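Local coordinates for protein pyruvate kinase (Pseudomonas aeruginosa, PDB 6QXL) that probably catalyses the last step of glycolysis, passing the phosphoryl group of phosphoenolpyruvate to ADP to give pyruvate and ATP, at residues Thr282-Ser287 with Ser300-Ala305. Residues are numbered along the deposited sequence; the frame is centred on the assembly and turned at random.
Sequences TQMMES and SDVANA
The buried Asp301 carboxylate is gripped on both oxygens where it meets Met284: OD2 forms a salt bridge with Arg248, and OD1 bonds to Ser300 OG of the second subunit, which places the helix at a subunit interface. Met284 crosses Asp301 at about a right angle, its CE 3.3 Å from Asp301 OD2. The setting is the TIM barrel of pyruvate kinase, a worked example of a barrel loop pinned to the helix that follows it: 282-287 belongs to the loop leaving strand 277-281, while helix 296-307 contains 300-305. Arg248 also donates to Thr282 O, so one guanidinium ties the start of the loop to the helix carboxylate. Within the helix, Asn304 N and ND2 reach Ser300 O from opposite faces of its plane, ND2 at 3.0 Å.

Apolar side chains do the rest of the joining. A bend at the last torsion of Met284 (chi3 78°) brings CE against the helix side formed by Asp301, Val302 and Ala305, 4.1 Å from Ala305 CB. Nearer its root, Met284 CB rests 4.0 Å from Val302 CG2. Met332 of helix 325-340, which follows strand 312-315, touches both methionines and Val302. Met285 crosses Val302 at about a right angle, its CG and CE each 4.2 Å from Val302 CG2.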
loop_
_atom_site.group_PDB
_atom_site.type_symbol
_atom_site.label_atom_id
_atom_site.label_comp_id
_atom_site.label_asym_id
_atom_site.label_seq_id
_atom_site.Cartn_x
_atom_site.Cartn_y
_atom_site.Cartn_z
ATOM N N THR A 282 -29.730 17.314 -5.236
ATOM C CA THR A 282 -30.930 17.270 -4.414
ATOM C C THR A 282 -30.744 17.586 -2.928
ATOM O O THR A 282 -30.149 16.824 -2.176
ATOM C CB THR A 282 -31.693 15.957 -4.638
ATOM O OG1 THR A 282 -31.917 15.786 -6.041
ATOM C CG2 THR A 282 -33.021 15.984 -3.946
ATOM N N GLN A 283 -31.284 18.736 -2.528
ATOM C CA GLN A 283 -31.316 19.200 -1.152
ATOM C C GLN A 283 -29.951 19.472 -0.575
ATOM O O GLN A 283 -29.781 19.457 0.641
ATOM C CB GLN A 283 -32.088 18.240 -0.238
ATOM C CG GLN A 283 -33.486 17.870 -0.723
ATOM C CD GLN A 283 -34.339 17.276 0.403
ATOM O OE1 GLN A 283 -34.154 16.135 0.809
ATOM N NE2 GLN A 283 -35.247 18.094 0.947
ATOM N N MET A 284 -28.992 19.782 -1.429
ATOM C CA MET A 284 -27.652 20.050 -0.946
ATOM C C MET A 284 -27.622 21.285 -0.037
ATOM O O MET A 284 -26.857 21.334 0.915
ATOM C CB MET A 284 -26.691 20.194 -2.108
ATOM C CG MET A 284 -26.727 18.985 -3.019
ATOM S SD MET A 284 -25.153 18.679 -3.820
ATOM C CE MET A 284 -24.259 17.915 -2.465
ATOM N N MET A 285 -28.471 22.270 -0.316
ATOM C CA MET A 285 -28.534 23.478 0.502
ATOM C C MET A 285 -29.967 23.927 0.756
ATOM O O MET A 285 -30.265 25.106 0.758
ATOM C CB MET A 285 -27.695 24.560 -0.151
ATOM C CG MET A 285 -26.227 24.190 -0.198
ATOM S SD MET A 285 -25.210 25.630 -0.474
ATOM C CE MET A 285 -23.862 25.308 0.656
ATOM N N GLU A 286 -30.837 22.965 1.023
ATOM C CA GLU A 286 -32.282 23.199 1.103
ATOM C C GLU A 286 -32.686 24.362 2.034
ATOM O O GLU A 286 -33.576 25.139 1.707
ATOM C CB GLU A 286 -32.996 21.920 1.553
ATOM C CG GLU A 286 -34.490 21.899 1.265
ATOM C CD GLU A 286 -34.840 21.541 -0.178
ATOM O OE1 GLU A 286 -33.975 21.636 -1.087
ATOM O OE2 GLU A 286 -36.003 21.165 -0.439
ATOM N N SER A 287 -32.008 24.511 3.157
ATOM C CA SER A 287 -32.381 25.559 4.082
ATOM C C SER A 287 -32.306 26.952 3.442
ATOM O O SER A 287 -32.969 27.884 3.895
ATOM C CB SER A 287 -31.538 25.517 5.355
ATOM O OG SER A 287 -30.312 26.192 5.169
ATOM N N SER A 300 -21.278 20.552 5.008
ATOM C CA SER A 300 -20.635 19.247 5.042
ATOM C C SER A 300 -21.028 18.381 3.845
ATOM O O SER A 300 -20.188 17.697 3.274
ATOM C CB SER A 300 -21.003 18.522 6.347
ATOM O OG SER A 300 -20.440 17.223 6.405
ATOM N N ASP A 301 -22.296 18.421 3.464
ATOM C CA ASP A 301 -22.796 17.595 2.371
ATOM C C ASP A 301 -22.073 17.953 1.065
ATOM O O ASP A 301 -21.591 17.071 0.347
ATOM C CB ASP A 301 -24.303 17.795 2.223
ATOM C CG ASP A 301 -24.910 16.964 1.104
ATOM O OD1 ASP A 301 -24.547 15.780 0.947
ATOM O OD2 ASP A 301 -25.789 17.498 0.394
ATOM N N VAL A 302 -21.965 19.248 0.802
ATOM C CA VAL A 302 -21.361 19.711 -0.417
ATOM C C VAL A 302 -19.869 19.379 -0.401
ATOM O O VAL A 302 -19.321 18.842 -1.362
ATOM C CB VAL A 302 -21.606 21.225 -0.610
ATOM C CG1 VAL A 302 -20.807 21.747 -1.799
ATOM C CG2 VAL A 302 -23.093 21.505 -0.826
ATOM N N ALA A 303 -19.218 19.709 0.697
ATOM C CA ALA A 303 -17.789 19.466 0.815
ATOM C C ALA A 303 -17.455 17.987 0.649
ATOM O O ALA A 303 -16.487 17.625 -0.019
ATOM C CB ALA A 303 -17.279 19.970 2.144
ATOM N N ASN A 304 -18.271 17.127 1.231
ATOM C CA ASN A 304 -18.012 15.707 1.103
ATOM C C ASN A 304 -18.218 15.222 -0.305
ATOM O O ASN A 304 -17.506 14.330 -0.738
ATOM C CB ASN A 304 -18.821 14.881 2.112
ATOM C CG ASN A 304 -18.109 14.779 3.453
ATOM O OD1 ASN A 304 -17.095 14.111 3.555
ATOM N ND2 ASN A 304 -18.606 15.461 4.461
ATOM N N ALA A 305 -19.156 15.818 -1.029
ATOM C CA ALA A 305 -19.320 15.480 -2.456
ATOM C C ALA A 305 -18.070 15.882 -3.244
ATOM O O ALA A 305 -17.638 15.156 -4.134
ATOM C CB ALA A 305 -20.564 16.130 -3.041
#